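Local coordinates for proton-dependent oligopeptide transporter family protein (Xanthomonas campestris, PDB 6EI3) that probably carries small peptides across the membrane by coupling their movement to protons, as a POT-family member of the major facilitator superfamily, at residues A122-M125 and V126-D130; L188-R192 and Y193-P197. All blocks are in the same frame, centred on the assembly; numbering follows the deposited sequence.

Both contacts are local turns of the chain, about 10 Å apart between centres and on the same side of the molecule. Contact 1 (122-130) lies on the short helix 121-127 and the loop after it, with F124, M125, Q128 and F129 buried, though the contact as a whole is only partly so; contact 2 (188-197) lies in the loop after helix 168-188 and has exposed R192 and R195. Helices 4-22 and 62-95 pack against both. Contact 1 sets a glutamine amide over an aromatic face and a methionine sulfur at an aromatic edge, whereas arginines, a tyrosine and a water supply the chemistry of contact 2. Q128 and V194 join the two, and the rings of F124 and Y193 meet edge-to-face.

Contact 1: A122-M125 and V126-D130; sequences ASFM and VDQFD
Q128 folds back over the preceding turn toward F124, and its side chain meets something at nearly every atom. CB rests against M125 O. CG reaches F124 O as well, at 3.4 Å, because it stands beside its own backbone N (chi1 -53°) and the chain bends again at chi2. CD follows over the same F124 carbonyl, and NE2 completes the approach: it donates to F124 O at 2.9 Å in a nearly straight bond (167°), with the acceptor in the plane of the amide. NE2 also lies over the centre of the F124 ring, 3.6 Å above its plane, while ring and amide planes stand 47° apart. OE1 accepts hydrogen bonds from V194 N and Q3 NE2, so both ends of this buried amide are held and its rotation is fixed.

Along helix 121-127 and into the loop after it, the bonding passes from i+4 to i+3. V126 N and D127 N make the regular helical bonds to A122 O and S123 O. Q128 N instead takes M125 O, three residues back, at 3.1 Å and from well above the carbonyl plane, and the side-chain amide of Q128, not its backbone N, donates to F124 O. D127 turns its carboxylate to K75 in a salt bridge.

Beyond the turn, M125 and F129 form a Met-aromatic contact. The bend at chi2 of M125 brings SD to the ring edge, 3.7 Å from F129 CE1 and 5.0 Å from the ring centroid. M125 O also faces that edge, near F129 CD1, while M125 also packs on V140 and F141 of helix 137-165.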
loop_
_atom_site.group_PDB
_atom_site.type_symbol
_atom_site.label_atom_id
_atom_site.label_comp_id
_atom_site.label_asym_id
_atom_site.label_seq_id
_atom_site.Cartn_x
_atom_site.Cartn_y
_atom_site.Cartn_z
ATOM N N ALA A 122 5.635 -13.000 -6.903
ATOM C CA ALA A 122 7.089 -12.904 -6.810
ATOM C C ALA A 122 7.732 -14.144 -6.245
ATOM O O ALA A 122 8.722 -14.606 -6.793
ATOM C CB ALA A 122 7.499 -11.676 -6.009
ATOM N N SER A 123 7.157 -14.704 -5.174
ATOM C CA SER A 123 7.639 -15.930 -4.516
ATOM C C SER A 123 7.554 -17.139 -5.471
ATOM O O SER A 123 8.480 -17.945 -5.517
ATOM C CB SER A 123 6.807 -16.196 -3.262
ATOM O OG SER A 123 7.336 -17.321 -2.585
ATOM N N PHE A 124 6.439 -17.262 -6.237
ATOM C CA PHE A 124 6.264 -18.356 -7.216
ATOM C C PHE A 124 7.272 -18.220 -8.348
ATOM O O PHE A 124 7.723 -19.221 -8.894
ATOM C CB PHE A 124 4.829 -18.359 -7.773
ATOM C CG PHE A 124 4.476 -19.530 -8.664
ATOM C CD1 PHE A 124 4.392 -20.820 -8.146
ATOM C CD2 PHE A 124 4.115 -19.328 -9.992
ATOM C CE1 PHE A 124 4.022 -21.897 -8.955
ATOM C CE2 PHE A 124 3.776 -20.408 -10.812
ATOM C CZ PHE A 124 3.702 -21.679 -10.280
ATOM N N MET A 125 7.608 -16.976 -8.721
ATOM C CA MET A 125 8.610 -16.732 -9.770
ATOM C C MET A 125 9.989 -17.265 -9.305
ATOM O O MET A 125 10.677 -17.916 -10.083
ATOM C CB MET A 125 8.693 -15.226 -10.092
ATOM C CG MET A 125 9.701 -14.904 -11.199
ATOM S SD MET A 125 11.379 -14.659 -10.546
ATOM C CE MET A 125 11.192 -12.997 -9.776
ATOM N N VAL A 126 10.416 -16.915 -8.070
ATOM C CA VAL A 126 11.717 -17.351 -7.520
ATOM C C VAL A 126 11.800 -18.909 -7.493
ATOM O O VAL A 126 12.842 -19.464 -7.833
ATOM C CB VAL A 126 12.022 -16.706 -6.137
ATOM C CG1 VAL A 126 13.372 -17.171 -5.580
ATOM C CG2 VAL A 126 11.985 -15.186 -6.216
ATOM N N ASP A 127 10.671 -19.592 -7.169
ATOM C CA ASP A 127 10.544 -21.068 -7.141
ATOM C C ASP A 127 10.919 -21.713 -8.481
ATOM O O ASP A 127 11.282 -22.873 -8.496
ATOM C CB ASP A 127 9.083 -21.486 -6.833
ATOM C CG ASP A 127 8.607 -21.262 -5.411
ATOM O OD1 ASP A 127 9.446 -20.913 -4.547
ATOM O OD2 ASP A 127 7.385 -21.429 -5.159
ATOM N N GLN A 128 10.788 -20.984 -9.600
ATOM C CA GLN A 128 11.073 -21.524 -10.935
ATOM C C GLN A 128 12.553 -21.752 -11.204
ATOM O O GLN A 128 12.883 -22.472 -12.142
ATOM C CB GLN A 128 10.439 -20.663 -12.035
ATOM C CG GLN A 128 8.929 -20.412 -11.839
ATOM C CD GLN A 128 8.171 -21.679 -11.525
ATOM O OE1 GLN A 128 8.251 -22.667 -12.255
ATOM N NE2 GLN A 128 7.468 -21.698 -10.391
ATOM N N PHE A 129 13.436 -21.158 -10.370
ATOM C CA PHE A 129 14.896 -21.290 -10.459
ATOM C C PHE A 129 15.381 -22.374 -9.499
ATOM O O PHE A 129 14.981 -22.373 -8.331
ATOM C CB PHE A 129 15.574 -19.945 -10.096
ATOM C CG PHE A 129 15.292 -18.836 -11.079
ATOM C CD1 PHE A 129 14.178 -18.014 -10.926
ATOM C CD2 PHE A 129 16.136 -18.613 -12.163
ATOM C CE1 PHE A 129 13.912 -16.993 -11.837
ATOM C CE2 PHE A 129 15.871 -17.586 -13.077
ATOM C CZ PHE A 129 14.758 -16.785 -12.907
ATOM N N ASP A 130 16.280 -23.269 -9.959
ATOM C CA ASP A 130 16.838 -24.298 -9.068
ATOM C C ASP A 130 17.602 -23.631 -7.907
ATOM O O ASP A 130 18.086 -22.514 -8.074
ATOM C CB ASP A 130 17.672 -25.344 -9.825
ATOM C CG ASP A 130 18.949 -24.828 -10.457
ATOM O OD1 ASP A 130 19.965 -24.724 -9.738
ATOM O OD2 ASP A 130 18.955 -24.609 -11.692
#

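Contact 2: L188-R192 and Y193-P197; sequences LGRKR and YVRVP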
loop_
_atom_site.group_PDB
_atom_site.type_symbol
_atom_site.label_atom_id
_atom_site.label_comp_id
_atom_site.label_asym_id
_atom_site.label_seq_id
_atom_site.Cartn_x
_atom_site.Cartn_y
_atom_site.Cartn_z
ATOM N N LEU A 188 -1.556 -20.980 -19.237
ATOM C CA LEU A 188 -0.844 -21.592 -20.369
ATOM C C LEU A 188 0.544 -22.162 -20.000
ATOM O O LEU A 188 1.015 -23.064 -20.666
ATOM C CB LEU A 188 -0.753 -20.612 -21.562
ATOM C CG LEU A 188 -2.026 -20.512 -22.430
ATOM C CD1 LEU A 188 -2.064 -19.219 -23.206
ATOM C CD2 LEU A 188 -2.130 -21.681 -23.406
ATOM N N GLY A 189 1.170 -21.665 -18.939
ATOM C CA GLY A 189 2.444 -22.226 -18.511
ATOM C C GLY A 189 2.331 -23.280 -17.419
ATOM O O GLY A 189 3.366 -23.714 -16.916
ATOM N N ARG A 190 1.080 -23.691 -17.025
ATOM C CA ARG A 190 0.783 -24.618 -15.900
ATOM C C ARG A 190 1.600 -25.926 -15.881
ATOM O O ARG A 190 2.090 -26.305 -14.818
ATOM C CB ARG A 190 -0.731 -24.939 -15.776
ATOM C CG ARG A 190 -1.318 -25.962 -16.763
ATOM C CD ARG A 190 -2.821 -25.814 -16.986
ATOM N NE ARG A 190 -3.298 -26.646 -18.112
ATOM C CZ ARG A 190 -3.244 -26.301 -19.398
ATOM N NH1 ARG A 190 -2.750 -25.122 -19.757
ATOM N NH2 ARG A 190 -3.699 -27.127 -20.332
ATOM N N LYS A 191 1.731 -26.610 -17.035
ATOM C CA LYS A 191 2.435 -27.886 -17.145
ATOM C C LYS A 191 3.955 -27.768 -16.997
ATOM O O LYS A 191 4.618 -28.779 -16.804
ATOM C CB LYS A 191 2.069 -28.612 -18.455
ATOM C CG LYS A 191 0.581 -28.906 -18.611
ATOM C CD LYS A 191 0.278 -29.655 -19.908
ATOM C CE LYS A 191 -1.184 -29.609 -20.289
ATOM N NZ LYS A 191 -2.050 -30.312 -19.305
ATOM N N ARG A 192 4.489 -26.543 -17.056
ATOM C CA ARG A 192 5.923 -26.248 -16.989
ATOM C C ARG A 192 6.378 -25.759 -15.604
ATOM O O ARG A 192 7.576 -25.786 -15.328
ATOM C CB ARG A 192 6.267 -25.152 -18.024
ATOM C CG ARG A 192 5.998 -25.509 -19.486
ATOM C CD ARG A 192 6.451 -24.364 -20.376
ATOM N NE ARG A 192 5.899 -24.441 -21.729
ATOM C CZ ARG A 192 6.542 -24.056 -22.827
ATOM N NH1 ARG A 192 7.778 -23.576 -22.749
ATOM N NH2 ARG A 192 5.959 -24.158 -24.014
ATOM N N TYR A 193 5.451 -25.286 -14.749
ATOM C CA TYR A 193 5.862 -24.749 -13.446
ATOM C C TYR A 193 6.425 -25.746 -12.449
ATOM O O TYR A 193 6.006 -26.906 -12.401
ATOM C CB TYR A 193 4.731 -23.989 -12.760
ATOM C CG TYR A 193 4.157 -22.840 -13.557
ATOM C CD1 TYR A 193 4.987 -21.935 -14.213
ATOM C CD2 TYR A 193 2.781 -22.648 -13.644
ATOM C CE1 TYR A 193 4.456 -20.878 -14.958
ATOM C CE2 TYR A 193 2.243 -21.574 -14.342
ATOM C CZ TYR A 193 3.084 -20.703 -15.015
ATOM O OH TYR A 193 2.542 -19.676 -15.736
ATOM N N VAL A 194 7.346 -25.234 -11.612
ATOM C CA VAL A 194 7.898 -25.876 -10.432
ATOM C C VAL A 194 6.840 -25.602 -9.337
ATOM O O VAL A 194 6.495 -24.440 -9.116
ATOM C CB VAL A 194 9.293 -25.284 -10.052
ATOM C CG1 VAL A 194 9.786 -25.847 -8.705
ATOM C CG2 VAL A 194 10.318 -25.578 -11.160
ATOM N N ARG A 195 6.314 -26.664 -8.664
ATOM C CA ARG A 195 5.313 -26.471 -7.598
ATOM C C ARG A 195 5.928 -27.049 -6.333
ATOM O O ARG A 195 5.924 -28.268 -6.126
ATOM C CB ARG A 195 3.955 -27.110 -7.952
ATOM C CG ARG A 195 3.313 -26.497 -9.182
ATOM C CD ARG A 195 1.965 -27.095 -9.513
ATOM N NE ARG A 195 1.654 -26.904 -10.932
ATOM C CZ ARG A 195 0.455 -27.092 -11.475
ATOM N NH1 ARG A 195 -0.570 -27.453 -10.721
ATOM N NH2 ARG A 195 0.273 -26.901 -12.776
ATOM N N VAL A 196 6.542 -26.166 -5.533
ATOM C CA VAL A 196 7.322 -26.574 -4.345
ATOM C C VAL A 196 6.426 -27.068 -3.196
ATOM O O VAL A 196 5.243 -26.736 -3.191
ATOM C CB VAL A 196 8.304 -25.455 -3.886
ATOM C CG1 VAL A 196 9.291 -25.095 -4.992
ATOM C CG2 VAL A 196 7.553 -24.209 -3.387
ATOM N N PRO A 197 6.943 -27.857 -2.211
ATOM C CA PRO A 197 6.074 -28.262 -1.090
ATOM C C PRO A 197 5.566 -27.054 -0.289
ATOM O O PRO A 197 6.098 -25.948 -0.403
ATOM C CB PRO A 197 6.999 -29.137 -0.221
ATOM C CG PRO A 197 8.149 -29.535 -1.118
ATOM C CD PRO A 197 8.325 -28.355 -2.028
HETATM O O HOH W 1 3.512 -27.622 -12.918
#
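A type I beta turn, G189-R192, follows helix 168-188, and the Y193 ring packs its face on the G189 peptide. G189 O lies over the centre of the Y193 ring, 3.3 Å above its plane, and the peptide continues across the same ring, with G189 C 3.5 Å from CE2. Ring CD2 also approaches R190 CA. This fit begins at CG of Y193, which stands opposite its own carbonyl carbon (chi1 -57°), carrying the ring back against residues 189 and 190. At the far end OH passes G189 CA; the hydroxyl of this buried side chain is bonded to F186 O, while G189 O packs on the ring face. G189 O also accepts R192 N at 3.0 Å, the bond that closes the turn, and Y193 N makes a weak bond to it at 3.4 Å.

The second tie runs through R195. Its extended chain brings the guanidinium edge-on to the neighbouring carbonyl: NH2 donates to R190 O at 2.8 Å, with the oxygen in the guanidinium plane, although NH2 sits above the carbonyl plane and misses the lone pairs. A water joins the same group, accepting from R195 NE at 2.8 Å while donating to R190 O and to Y193 O. R190 O is therefore gripped twice, and the water links both sides of the bend. R190 sends its own guanidinium the other way, to W187 O and the W187 ring, leaving its NE 6.4 Å from R195 NH2; R195 in turn makes a cation-pi contact with Y76 of helix 62-95.

With R190 and K191 at its corners, this is a type I beta turn braced by R195 and a shared water, where the chain leaves helix 168-188 of an MFS transporter.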